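Local coordinates for protein potential RNA-dependent RNA polymerase (PDB 5I62) that catalyses template-directed RNA synthesis from ribonucleoside triphosphates, serving both transcription and genome replication of a double-stranded RNA virus, at residues E462-C467 with Q528-R533; S449-V454 with W524-A529; V414-T419 with K455-K460; T36-G41 with G424-Q429. All blocks are in the same frame, centred on the assembly; numbering follows the deposited sequence.

In the fold
The four contacts gather in the C-terminal helical region, probably the thumb of the polymerase's right hand. Interactions 1 and 2 are about 9 Å apart between centres and share helix 525-532, which packs on helices 460-469 and 441-451. Interaction 3, about 10 Å from interaction 2 centre to centre, ties the loop between those helices to strand 416-417. Interaction 4 (loop 36-41 on helix 419-427), its centre about 17 Å from those of interactions 1 and 2, closes along the chain before either opens; interaction 3 closes before interaction 1 opens, and its segments alternate with those of interactions 2 and 4. Loop 36-41 and the C-terminal helix are thus fastened to the same group of helices.

Interaction 1: E462-C467 with Q528-R533; sequences EFLDFC and QALKSR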
loop_
_atom_site.group_PDB
_atom_site.type_symbol
_atom_site.label_atom_id
_atom_site.label_comp_id
_atom_site.label_asym_id
_atom_site.label_seq_id
_atom_site.Cartn_x
_atom_site.Cartn_y
_atom_site.Cartn_z
ATOM N N GLU A 462 1.954 10.349 27.131
ATOM C CA GLU A 462 1.061 11.498 27.168
ATOM C C GLU A 462 0.008 11.384 26.080
ATOM O O GLU A 462 -1.170 11.688 26.306
ATOM C CB GLU A 462 1.846 12.796 27.008
ATOM C CG GLU A 462 2.789 13.113 28.166
ATOM C CD GLU A 462 4.139 12.403 28.067
ATOM O OE1 GLU A 462 4.300 11.481 27.233
ATOM O OE2 GLU A 462 5.055 12.770 28.836
ATOM N N PHE A 463 0.418 10.931 24.894
ATOM C CA PHE A 463 -0.525 10.794 23.798
ATOM C C PHE A 463 -1.621 9.795 24.146
ATOM O O PHE A 463 -2.801 10.042 23.869
ATOM C CB PHE A 463 0.202 10.378 22.526
ATOM C CG PHE A 463 -0.686 10.355 21.324
ATOM C CD1 PHE A 463 -1.170 11.542 20.796
ATOM C CD2 PHE A 463 -1.063 9.150 20.741
ATOM C CE1 PHE A 463 -1.997 11.541 19.688
ATOM C CE2 PHE A 463 -1.892 9.138 19.623
ATOM C CZ PHE A 463 -2.360 10.340 19.098
ATOM N N LEU A 464 -1.252 8.680 24.787
ATOM C CA LEU A 464 -2.243 7.677 25.172
ATOM C C LEU A 464 -3.223 8.229 26.203
ATOM O O LEU A 464 -4.432 7.999 26.102
ATOM C CB LEU A 464 -1.544 6.436 25.710
ATOM C CG LEU A 464 -2.472 5.273 26.042
ATOM C CD1 LEU A 464 -3.246 4.813 24.800
ATOM C CD2 LEU A 464 -1.671 4.130 26.644
ATOM N N ASP A 465 -2.718 8.946 27.214
ATOM C CA ASP A 465 -3.607 9.558 28.196
ATOM C C ASP A 465 -4.538 10.557 27.523
ATOM O O ASP A 465 -5.724 10.641 27.859
ATOM C CB ASP A 465 -2.799 10.238 29.300
ATOM C CG ASP A 465 -2.074 9.245 30.206
ATOM O OD1 ASP A 465 -2.521 8.084 30.316
ATOM O OD2 ASP A 465 -1.046 9.630 30.809
ATOM N N PHE A 466 -4.022 11.312 26.553
ATOM C CA PHE A 466 -4.871 12.213 25.783
ATOM C C PHE A 466 -5.958 11.452 25.031
ATOM O O PHE A 466 -7.110 11.891 24.978
ATOM C CB PHE A 466 -4.021 13.021 24.802
ATOM C CG PHE A 466 -4.807 14.029 24.013
ATOM C CD1 PHE A 466 -5.176 15.236 24.581
ATOM C CD2 PHE A 466 -5.195 13.763 22.709
ATOM C CE1 PHE A 466 -5.893 16.172 23.853
ATOM C CE2 PHE A 466 -5.921 14.691 21.974
ATOM C CZ PHE A 466 -6.271 15.899 22.548
ATOM N N CYS A 467 -5.607 10.321 24.420
ATOM C CA CYS A 467 -6.590 9.563 23.648
ATOM C C CYS A 467 -7.624 8.888 24.549
ATOM O O CYS A 467 -8.808 8.808 24.195
ATOM C CB CYS A 467 -5.877 8.538 22.775
ATOM S SG CYS A 467 -4.922 9.335 21.422
ATOM N N GLN A 528 -0.416 -3.291 26.275
ATOM C CA GLN A 528 0.354 -3.327 27.513
ATOM C C GLN A 528 0.226 -2.017 28.279
ATOM O O GLN A 528 0.103 -2.016 29.512
ATOM C CB GLN A 528 1.821 -3.628 27.214
ATOM C CG GLN A 528 2.686 -3.705 28.469
ATOM C CD GLN A 528 4.176 -3.607 28.177
ATOM O OE1 GLN A 528 4.590 -3.418 27.034
ATOM N NE2 GLN A 528 4.992 -3.754 29.224
ATOM N N ALA A 529 0.252 -0.887 27.569
ATOM C CA ALA A 529 0.158 0.404 28.243
ATOM C C ALA A 529 -1.212 0.597 28.894
ATOM O O ALA A 529 -1.311 1.118 30.012
ATOM C CB ALA A 529 0.460 1.530 27.256
ATOM N N LEU A 530 -2.282 0.189 28.212
ATOM C CA LEU A 530 -3.614 0.306 28.798
ATOM C C LEU A 530 -3.759 -0.592 30.031
ATOM O O LEU A 530 -4.220 -0.145 31.087
ATOM C CB LEU A 530 -4.667 -0.032 27.750
ATOM C CG LEU A 530 -4.815 1.032 26.665
ATOM C CD1 LEU A 530 -5.621 0.470 25.508
ATOM C CD2 LEU A 530 -5.475 2.284 27.243
ATOM N N LYS A 531 -3.378 -1.870 29.905
ATOM C CA LYS A 531 -3.429 -2.793 31.039
ATOM C C LYS A 531 -2.631 -2.280 32.232
ATOM O O LYS A 531 -2.986 -2.558 33.382
ATOM C CB LYS A 531 -2.897 -4.164 30.636
ATOM C CG LYS A 531 -3.812 -4.987 29.759
ATOM C CD LYS A 531 -3.146 -6.316 29.447
ATOM C CE LYS A 531 -4.074 -7.246 28.707
ATOM N NZ LYS A 531 -3.347 -8.477 28.311
ATOM N N SER A 532 -1.540 -1.556 31.987
ATOM C CA SER A 532 -0.784 -1.001 33.100
ATOM C C SER A 532 -1.527 0.138 33.788
ATOM O O SER A 532 -1.183 0.498 34.916
ATOM C CB SER A 532 0.580 -0.521 32.620
ATOM O OG SER A 532 0.523 0.845 32.255
ATOM N N ARG A 533 -2.532 0.714 33.134
ATOM C CA ARG A 533 -3.340 1.776 33.713
ATOM C C ARG A 533 -4.542 1.239 34.484
ATOM O O ARG A 533 -5.399 2.028 34.898
ATOM C CB ARG A 533 -3.800 2.742 32.616
ATOM C CG ARG A 533 -2.759 3.798 32.242
ATOM C CD ARG A 533 -2.940 4.253 30.800
ATOM N NE ARG A 533 -2.046 5.346 30.435
ATOM C CZ ARG A 533 -0.762 5.194 30.108
ATOM N NH1 ARG A 533 -0.209 3.984 30.109
ATOM N NH2 ARG A 533 -0.028 6.252 29.773
#
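Arg533, in the turn just past helix 525-532, grips Asp465 of helix 460-469 side-on, with two nitrogens on one oxygen. Arg533 NE makes the straighter bond, 2.8 Å to Asp465 OD1 at 161°, and comes in on the syn side of the carboxylate. Arg533 NH2 meets the same Asp465 OD1 at 3.1 Å, but from above the carboxylate plane; the two flat groups are turned 51° apart. NH2 also has a salt bridge to Glu461, so the guanidinium serves two acids. Arg533 NH1 points back to its own helix and donates to Ala529 O at 3.1 Å; Ser532 OG reaches Ala529 O from the opposite face at 2.9 Å. Side chains thus satisfy an acceptor in the last turn of the helix. This is helix-to-helix packing near the C-terminus, probably within the polymerase thumb, and Leu464 supplies its apolar part. With CG anti to the backbone N (chi1 -175°), Leu464 reaches straight across. Its CD2 sits over the centre of the guanidinium, 3.7 Å from Arg533 CZ, and presses on Ala529 CB at 3.4 Å, tighter than usual for two carbons. Leu464 CD1 meets Leu530 CD2 more loosely.

Interaction 2: S449-V454 with W524-A529; sequences SIIENV and WWVVQA
The N-terminus of helix 525-532 is held by an acid from another part of the chain: Glu452, near the C-terminal end of helix 441-451, offers its carboxylate to the first two N-H groups of the helix. Trp524 occupies the N-cap position. Val526 N donates to Glu452 OE1 at 2.8 Å and 160°, while Trp525 N donates to Glu452 OE2 at 2.9 Å. Both oxygens are met on their syn sides, so the carboxylate is clasped by two successive amides, and the partial positive charge of a helix start would probably favour its ionised form. With CG anti to the backbone N (chi1 -178°), Glu452 lays that atom over a face of the Trp524 indole, 4.0 Å from the centroid of its five-membered ring; the bend at chi2 then turns the carboxylate toward the two amides. The carboxylate and indole planes are 10° apart. At the far end of the indole, Trp524 CZ3 touches Ser449 CA at 3.5 Å, while the Ser449 hydroxyl is bonded to Arg446 O. Ile451 CG2 packs on Val526 CG2 at 3.7 Å and also reaches Trp525 CZ3; the edge of the Trp525 ring faces Glu452 OE1 and Ile451 O. Around this junction, Leu464 of helix 460-469 covers Val526, Lys460 makes a cation-pi contact with Trp525, and helix 419-427 takes Ile450 and Ile451, with Tyr417 of strand 416-417 against Val454.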
loop_
_atom_site.group_PDB
_atom_site.type_symbol
_atom_site.label_atom_id
_atom_site.label_comp_id
_atom_site.label_asym_id
_atom_site.label_seq_id
_atom_site.Cartn_x
_atom_site.Cartn_y
_atom_site.Cartn_z
ATOM N N SER A 449 -5.419 -0.006 16.713
ATOM C CA SER A 449 -4.532 -0.215 15.578
ATOM C C SER A 449 -3.896 1.091 15.117
ATOM O O SER A 449 -2.746 1.094 14.662
ATOM C CB SER A 449 -5.289 -0.897 14.446
ATOM O OG SER A 449 -6.235 -0.010 13.877
ATOM N N ILE A 450 -4.617 2.211 15.232
ATOM C CA ILE A 450 -4.029 3.504 14.888
ATOM C C ILE A 450 -2.992 3.900 15.926
ATOM O O ILE A 450 -1.858 4.258 15.590
ATOM C CB ILE A 450 -5.119 4.586 14.755
ATOM C CG1 ILE A 450 -6.023 4.302 13.550
ATOM C CG2 ILE A 450 -4.480 5.975 14.654
ATOM C CD1 ILE A 450 -7.357 5.056 13.595
ATOM N N ILE A 451 -3.372 3.846 17.205
ATOM C CA ILE A 451 -2.497 4.326 18.273
ATOM C C ILE A 451 -1.232 3.483 18.354
ATOM O O ILE A 451 -0.150 3.999 18.656
ATOM C CB ILE A 451 -3.255 4.361 19.618
ATOM C CG1 ILE A 451 -4.329 5.450 19.592
ATOM C CG2 ILE A 451 -2.285 4.571 20.799
ATOM C CD1 ILE A 451 -5.449 5.290 20.649
ATOM N N GLU A 452 -1.333 2.185 18.048
ATOM C CA GLU A 452 -0.164 1.311 18.133
ATOM C C GLU A 452 0.998 1.843 17.294
ATOM O O GLU A 452 2.164 1.617 17.633
ATOM C CB GLU A 452 -0.544 -0.115 17.714
ATOM C CG GLU A 452 0.586 -1.175 17.789
ATOM C CD GLU A 452 1.257 -1.288 19.164
ATOM O OE1 GLU A 452 0.776 -0.668 20.141
ATOM O OE2 GLU A 452 2.275 -2.021 19.269
ATOM N N ASN A 453 0.697 2.593 16.232
ATOM C CA ASN A 453 1.737 3.137 15.366
ATOM C C ASN A 453 2.699 4.064 16.102
ATOM O O ASN A 453 3.872 4.148 15.722
ATOM C CB ASN A 453 1.099 3.870 14.194
ATOM C CG ASN A 453 0.399 2.937 13.252
ATOM O OD1 ASN A 453 0.989 1.964 12.788
ATOM N ND2 ASN A 453 -0.865 3.210 12.977
ATOM N N VAL A 454 2.245 4.764 17.146
ATOM C CA VAL A 454 3.095 5.762 17.799
ATOM C C VAL A 454 3.883 5.153 18.957
ATOM O O VAL A 454 4.367 5.869 19.835
ATOM C CB VAL A 454 2.277 6.983 18.263
ATOM C CG1 VAL A 454 1.420 7.521 17.115
ATOM C CG2 VAL A 454 1.389 6.623 19.469
ATOM N N TRP A 524 0.746 -5.980 21.441
ATOM C CA TRP A 524 0.922 -4.569 21.105
ATOM C C TRP A 524 1.303 -3.751 22.335
ATOM O O TRP A 524 0.831 -4.009 23.449
ATOM C CB TRP A 524 -0.351 -3.991 20.477
ATOM C CG TRP A 524 -0.649 -4.465 19.089
ATOM C CD1 TRP A 524 0.084 -5.338 18.337
ATOM C CD2 TRP A 524 -1.766 -4.078 18.278
ATOM N NE1 TRP A 524 -0.510 -5.522 17.112
ATOM C CE2 TRP A 524 -1.648 -4.761 17.051
ATOM C CE3 TRP A 524 -2.856 -3.223 18.474
ATOM C CZ2 TRP A 524 -2.575 -4.616 16.027
ATOM C CZ3 TRP A 524 -3.775 -3.081 17.460
ATOM C CH2 TRP A 524 -3.630 -3.775 16.249
ATOM N N TRP A 525 2.153 -2.742 22.116
ATOM C CA TRP A 525 2.511 -1.809 23.178
ATOM C C TRP A 525 1.280 -1.144 23.791
ATOM O O TRP A 525 1.186 -0.993 25.017
ATOM C CB TRP A 525 3.462 -0.733 22.643
ATOM C CG TRP A 525 3.430 0.490 23.501
ATOM C CD1 TRP A 525 4.061 0.669 24.696
ATOM C CD2 TRP A 525 2.676 1.694 23.264
ATOM N NE1 TRP A 525 3.764 1.912 25.210
ATOM C CE2 TRP A 525 2.915 2.559 24.353
ATOM C CE3 TRP A 525 1.830 2.124 22.233
ATOM C CZ2 TRP A 525 2.342 3.824 24.443
ATOM C CZ3 TRP A 525 1.259 3.382 22.326
ATOM C CH2 TRP A 525 1.520 4.217 23.422
ATOM N N VAL A 526 0.334 -0.708 22.949
ATOM C CA VAL A 526 -0.800 0.054 23.465
ATOM C C VAL A 526 -1.649 -0.817 24.385
ATOM O O VAL A 526 -2.217 -0.327 25.370
ATOM C CB VAL A 526 -1.638 0.650 22.309
ATOM C CG1 VAL A 526 -2.251 -0.456 21.448
ATOM C CG2 VAL A 526 -2.749 1.562 22.855
ATOM N N VAL A 527 -1.738 -2.115 24.088
ATOM C CA VAL A 527 -2.456 -3.037 24.963
ATOM C C VAL A 527 -1.745 -3.148 26.306
ATOM O O VAL A 527 -2.375 -3.090 27.371
ATOM C CB VAL A 527 -2.605 -4.411 24.282
ATOM C CG1 VAL A 527 -3.222 -5.419 25.240
ATOM C CG2 VAL A 527 -3.456 -4.294 23.010
ATOM N N GLN A 528 -0.416 -3.291 26.275
ATOM C CA GLN A 528 0.354 -3.327 27.513
ATOM C C GLN A 528 0.226 -2.017 28.279
ATOM O O GLN A 528 0.103 -2.016 29.512
ATOM C CB GLN A 528 1.821 -3.628 27.214
ATOM C CG GLN A 528 2.686 -3.705 28.469
ATOM C CD GLN A 528 4.176 -3.607 28.177
ATOM O OE1 GLN A 528 4.590 -3.418 27.034
ATOM N NE2 GLN A 528 4.992 -3.754 29.224
ATOM N N ALA A 529 0.252 -0.887 27.569
ATOM C CA ALA A 529 0.158 0.404 28.243
ATOM C C ALA A 529 -1.212 0.597 28.894
ATOM O O ALA A 529 -1.311 1.118 30.012
ATOM C CB ALA A 529 0.460 1.530 27.256
#

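Interaction 3: V414-T419 with K455-K460; sequences VGVYST and KYHPLK
The Tyr456 ring is sandwiched between Val414 and Lys455. Val414 CB lies over one face, 3.7 Å from the Tyr456 ring centroid in a CH-pi contact, Lys455 CG covers the opposite face, and Gly415 O is near the ring plane at the edge. On His457, Thr419 CG2 rests over one face, 3.5 Å from the ring centroid, while Tyr417 O sits in plane at the edge, 3.3 Å from His457 CD2. Another in-plane partner fixes the imidazole's rotation, since Leu459 N donates to His457 ND1 at 3.0 Å and 164°. ND1 is therefore an acceptor, and NE2 bonds to Glu69, an acid that also takes the Thr419 hydroxyl; the ring's proton probably sits on NE2. His457 holds CG anti to the backbone N (chi1 -164°), which brings the imidazole to Thr419 CG2. Strand 416-417 is the outer strand of a three-stranded antiparallel sheet, paired with 401-404, and leads straight into helix 419-427. The opposing residues 455-460 link helix 441-451 to helix 460-469, with a type I turn from His457 to Lys460 bringing the chain into the second helix. The two backbones are bridged by a water that donates to Gly415 O at 2.9 Å and accepts from Tyr456 N at 2.9 Å, with a longer bond from Tyr417 N. Val416 packs against the same loop: its CG1 touches His457 CD2 at 3.4 Å and reaches as far as Pro458 CD, and its CG2 lies against Tyr456 O.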
loop_
_atom_site.group_PDB
_atom_site.type_symbol
_atom_site.label_atom_id
_atom_site.label_comp_id
_atom_site.label_asym_id
_atom_site.label_seq_id
_atom_site.Cartn_x
_atom_site.Cartn_y
_atom_site.Cartn_z
ATOM N N VAL A 414 14.510 3.573 15.837
ATOM C CA VAL A 414 13.107 3.177 15.732
ATOM C C VAL A 414 12.289 4.233 14.982
ATOM O O VAL A 414 12.582 5.429 15.025
ATOM C CB VAL A 414 12.506 2.917 17.126
ATOM C CG1 VAL A 414 13.162 1.711 17.776
ATOM C CG2 VAL A 414 12.673 4.145 18.013
ATOM N N GLY A 415 11.232 3.777 14.307
ATOM C CA GLY A 415 10.420 4.670 13.499
ATOM C C GLY A 415 9.336 5.354 14.322
ATOM O O GLY A 415 8.581 4.699 15.040
ATOM N N VAL A 416 9.263 6.672 14.217
ATOM C CA VAL A 416 8.306 7.463 14.969
ATOM C C VAL A 416 7.160 7.836 14.035
ATOM O O VAL A 416 7.362 8.516 13.026
ATOM C CB VAL A 416 8.959 8.714 15.579
ATOM C CG1 VAL A 416 7.897 9.543 16.327
ATOM C CG2 VAL A 416 10.115 8.319 16.514
ATOM N N TYR A 417 5.962 7.397 14.380
ATOM C CA TYR A 417 4.769 7.763 13.640
ATOM C C TYR A 417 4.251 9.103 14.154
ATOM O O TYR A 417 4.400 9.436 15.331
ATOM C CB TYR A 417 3.725 6.666 13.793
ATOM C CG TYR A 417 2.567 6.712 12.825
ATOM C CD1 TYR A 417 2.637 6.064 11.599
ATOM C CD2 TYR A 417 1.391 7.358 13.164
ATOM C CE1 TYR A 417 1.556 6.081 10.713
ATOM C CE2 TYR A 417 0.311 7.383 12.302
ATOM C CZ TYR A 417 0.396 6.742 11.079
ATOM O OH TYR A 417 -0.678 6.779 10.234
ATOM N N SER A 418 3.664 9.889 13.257
ATOM C CA SER A 418 3.149 11.197 13.638
ATOM C C SER A 418 1.936 11.055 14.553
ATOM O O SER A 418 0.939 10.438 14.168
ATOM C CB SER A 418 2.761 11.989 12.396
ATOM O OG SER A 418 2.017 13.137 12.754
ATOM N N THR A 419 2.002 11.651 15.747
ATOM C CA THR A 419 0.805 11.706 16.584
ATOM C C THR A 419 -0.282 12.551 15.934
ATOM O O THR A 419 -1.478 12.296 16.132
ATOM C CB THR A 419 1.128 12.256 17.974
ATOM O OG1 THR A 419 1.724 13.564 17.862
ATOM C CG2 THR A 419 2.071 11.316 18.713
ATOM N N LYS A 455 4.073 3.835 18.929
ATOM C CA LYS A 455 4.704 3.112 20.036
ATOM C C LYS A 455 6.157 3.512 20.307
ATOM O O LYS A 455 6.705 3.086 21.328
ATOM C CB LYS A 455 4.655 1.615 19.772
ATOM C CG LYS A 455 5.566 1.214 18.614
ATOM C CD LYS A 455 5.171 -0.118 18.011
ATOM C CE LYS A 455 6.086 -1.224 18.483
ATOM N NZ LYS A 455 5.634 -2.550 17.992
ATOM N N TYR A 456 6.805 4.288 19.431
ATOM C CA TYR A 456 8.154 4.773 19.713
ATOM C C TYR A 456 8.234 6.284 19.809
ATOM O O TYR A 456 9.341 6.831 19.884
ATOM C CB TYR A 456 9.143 4.283 18.664
ATOM C CG TYR A 456 9.313 2.796 18.653
ATOM C CD1 TYR A 456 9.832 2.133 19.758
ATOM C CD2 TYR A 456 8.980 2.055 17.534
ATOM C CE1 TYR A 456 9.998 0.771 19.757
ATOM C CE2 TYR A 456 9.153 0.695 17.517
ATOM C CZ TYR A 456 9.664 0.058 18.627
ATOM O OH TYR A 456 9.832 -1.303 18.617
ATOM N N HIS A 457 7.100 6.969 19.775
ATOM C CA HIS A 457 7.100 8.415 19.859
ATOM C C HIS A 457 7.582 8.833 21.242
ATOM O O HIS A 457 7.236 8.191 22.238
ATOM C CB HIS A 457 5.686 8.935 19.596
ATOM C CG HIS A 457 5.591 10.394 19.270
ATOM N ND1 HIS A 457 5.694 11.380 20.225
ATOM C CD2 HIS A 457 5.358 11.029 18.098
ATOM C CE1 HIS A 457 5.543 12.562 19.653
ATOM N NE2 HIS A 457 5.336 12.375 18.362
ATOM N N PRO A 458 8.372 9.895 21.344
ATOM C CA PRO A 458 8.831 10.339 22.671
ATOM C C PRO A 458 7.695 10.654 23.634
ATOM O O PRO A 458 7.872 10.514 24.849
ATOM C CB PRO A 458 9.672 11.586 22.356
ATOM C CG PRO A 458 9.204 12.046 21.008
ATOM C CD PRO A 458 8.854 10.771 20.261
ATOM N N LEU A 459 6.525 11.055 23.125
ATOM C CA LEU A 459 5.394 11.462 23.956
ATOM C C LEU A 459 4.256 10.449 23.923
ATOM O O LEU A 459 3.093 10.809 24.113
ATOM C CB LEU A 459 4.879 12.830 23.522
ATOM C CG LEU A 459 5.836 14.004 23.705
ATOM C CD1 LEU A 459 5.159 15.274 23.225
ATOM C CD2 LEU A 459 6.262 14.130 25.157
ATOM N N LYS A 460 4.572 9.176 23.690
ATOM C CA LYS A 460 3.513 8.200 23.477
ATOM C C LYS A 460 2.646 8.032 24.721
ATOM O O LYS A 460 1.442 7.783 24.610
ATOM C CB LYS A 460 4.104 6.870 23.055
ATOM C CG LYS A 460 5.051 6.298 24.073
ATOM C CD LYS A 460 5.668 5.032 23.552
ATOM C CE LYS A 460 6.718 4.506 24.514
ATOM N NZ LYS A 460 6.826 3.034 24.406
HETATM O O HOH W 1 6.238 5.076 16.677
#

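Interaction 4: T36-G41 with G424-Q429; sequences TPFYKG and GRLAMQ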
loop_
_atom_site.group_PDB
_atom_site.type_symbol
_atom_site.label_atom_id
_atom_site.label_comp_id
_atom_site.label_asym_id
_atom_site.label_seq_id
_atom_site.Cartn_x
_atom_site.Cartn_y
_atom_site.Cartn_z
ATOM N N THR A 36 -15.837 10.040 13.764
ATOM C CA THR A 36 -15.985 8.994 14.775
ATOM C C THR A 36 -16.498 9.623 16.073
ATOM O O THR A 36 -16.582 10.845 16.204
ATOM C CB THR A 36 -14.647 8.282 15.012
ATOM O OG1 THR A 36 -13.764 9.180 15.688
ATOM C CG2 THR A 36 -14.001 7.794 13.703
ATOM N N PRO A 37 -16.841 8.811 17.082
ATOM C CA PRO A 37 -17.206 9.380 18.394
ATOM C C PRO A 37 -16.032 9.938 19.189
ATOM O O PRO A 37 -16.239 10.460 20.287
ATOM C CB PRO A 37 -17.840 8.191 19.140
ATOM C CG PRO A 37 -18.027 7.110 18.129
ATOM C CD PRO A 37 -17.042 7.350 17.040
ATOM N N PHE A 38 -14.812 9.844 18.673
ATOM C CA PHE A 38 -13.632 10.334 19.377
ATOM C C PHE A 38 -13.755 11.829 19.664
ATOM O O PHE A 38 -13.915 12.631 18.742
ATOM C CB PHE A 38 -12.400 10.039 18.520
ATOM C CG PHE A 38 -11.088 10.376 19.166
ATOM C CD1 PHE A 38 -10.659 9.702 20.303
ATOM C CD2 PHE A 38 -10.248 11.322 18.595
ATOM C CE1 PHE A 38 -9.429 10.004 20.886
ATOM C CE2 PHE A 38 -9.023 11.626 19.168
ATOM C CZ PHE A 38 -8.611 10.956 20.317
ATOM N N TYR A 39 -13.665 12.201 20.943
ATOM C CA TYR A 39 -13.842 13.591 21.374
ATOM C C TYR A 39 -15.103 14.211 20.762
ATOM O O TYR A 39 -15.100 15.335 20.258
ATOM C CB TYR A 39 -12.605 14.435 21.065
ATOM C CG TYR A 39 -11.549 14.333 22.142
ATOM C CD1 TYR A 39 -11.788 14.846 23.407
ATOM C CD2 TYR A 39 -10.311 13.750 21.891
ATOM C CE1 TYR A 39 -10.841 14.766 24.401
ATOM C CE2 TYR A 39 -9.347 13.665 22.881
ATOM C CZ TYR A 39 -9.623 14.172 24.137
ATOM O OH TYR A 39 -8.687 14.099 25.142
ATOM N N LYS A 40 -16.193 13.454 20.813
ATOM C CA LYS A 40 -17.471 13.957 20.334
ATOM C C LYS A 40 -17.790 15.296 20.983
ATOM O O LYS A 40 -17.552 15.497 22.175
ATOM C CB LYS A 40 -18.570 12.943 20.623
ATOM C CG LYS A 40 -19.921 13.316 20.054
ATOM C CD LYS A 40 -20.938 12.267 20.452
ATOM C CE LYS A 40 -22.332 12.592 19.941
ATOM N NZ LYS A 40 -23.289 11.569 20.448
ATOM N N GLY A 41 -18.303 16.233 20.180
ATOM C CA GLY A 41 -18.541 17.583 20.646
ATOM C C GLY A 41 -17.382 18.536 20.452
ATOM O O GLY A 41 -17.538 19.738 20.708
ATOM N N GLY A 424 -5.803 12.596 13.507
ATOM C CA GLY A 424 -6.727 12.742 12.392
ATOM C C GLY A 424 -7.449 11.446 12.072
ATOM O O GLY A 424 -8.653 11.437 11.801
ATOM N N ARG A 425 -6.723 10.322 12.117
ATOM C CA ARG A 425 -7.334 9.031 11.819
ATOM C C ARG A 425 -8.254 8.570 12.940
ATOM O O ARG A 425 -9.253 7.892 12.683
ATOM C CB ARG A 425 -6.257 7.992 11.558
ATOM C CG ARG A 425 -5.440 8.342 10.352
ATOM C CD ARG A 425 -4.721 7.160 9.776
ATOM N NE ARG A 425 -4.255 7.516 8.444
ATOM C CZ ARG A 425 -4.093 6.650 7.456
ATOM N NH1 ARG A 425 -4.357 5.362 7.656
ATOM N NH2 ARG A 425 -3.670 7.070 6.272
ATOM N N LEU A 426 -7.916 8.887 14.191
ATOM C CA LEU A 426 -8.819 8.566 15.292
ATOM C C LEU A 426 -10.127 9.339 15.163
ATOM O O LEU A 426 -11.200 8.836 15.528
ATOM C CB LEU A 426 -8.139 8.868 16.622
ATOM C CG LEU A 426 -6.978 7.949 16.994
ATOM C CD1 LEU A 426 -6.284 8.451 18.252
ATOM C CD2 LEU A 426 -7.458 6.518 17.171
ATOM N N ALA A 427 -10.061 10.561 14.639
ATOM C CA ALA A 427 -11.231 11.428 14.608
ATOM C C ALA A 427 -12.090 11.227 13.362
ATOM O O ALA A 427 -13.299 11.486 13.395
ATOM C CB ALA A 427 -10.791 12.888 14.711
ATOM N N MET A 428 -11.500 10.744 12.275
ATOM C CA MET A 428 -12.140 10.693 10.967
ATOM C C MET A 428 -12.013 9.296 10.392
ATOM O O MET A 428 -10.937 8.702 10.446
ATOM C CB MET A 428 -11.492 11.675 10.001
ATOM C CG MET A 428 -11.624 13.108 10.406
ATOM S SD MET A 428 -13.270 13.615 9.941
ATOM C CE MET A 428 -13.140 15.392 10.171
ATOM N N GLN A 429 -13.084 8.783 9.802
ATOM C CA GLN A 429 -13.009 7.457 9.220
ATOM C C GLN A 429 -13.391 7.487 7.751
ATOM O O GLN A 429 -14.043 8.414 7.263
ATOM C CB GLN A 429 -13.886 6.461 9.978
ATOM C CG GLN A 429 -15.342 6.827 10.017
ATOM C CD GLN A 429 -16.077 6.027 11.070
ATOM O OE1 GLN A 429 -15.490 5.143 11.708
ATOM N NE2 GLN A 429 -17.369 6.320 11.257
#
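Thr36 touches the end of helix 419-427 with every atom of its side chain. Thr36 CB already lies 3.5 Å from Leu426 O. Thr36 OG1, which sits between the backbone N and the carbonyl carbon (chi1 70°), donates to that same Leu426 O over a short 2.6 Å, in the carbonyl plane. The hydroxyl oxygen is used a second time, with Thr36 OG1 accepting from Phe38 N at 3.2 Å; this closes an ST turn. The other branch, Thr36 CG2, lies between Leu426 O and Gln429, 3.6 Å from Gln429 OE1. The backbone adds a bond: Thr36 N donates to Ala427 O at 2.9 Å and 166°, so two carbonyls at the helix's C-terminal end are taken up by one residue. The contact continues a small two-stranded antiparallel sheet, 34-35 with 428-429, by which the N-terminal region joins the helical region that is probably the polymerase thumb. Phe38 follows from the ST turn: its ring has Leu426 CB over one face, 4.0 Å from the ring centroid, and Tyr39 CD2 over the opposite one. Ile47 of helix 44-55 also packs against Phe38, while Tyr447 of helix 441-451 lies against both Thr36 and Leu426.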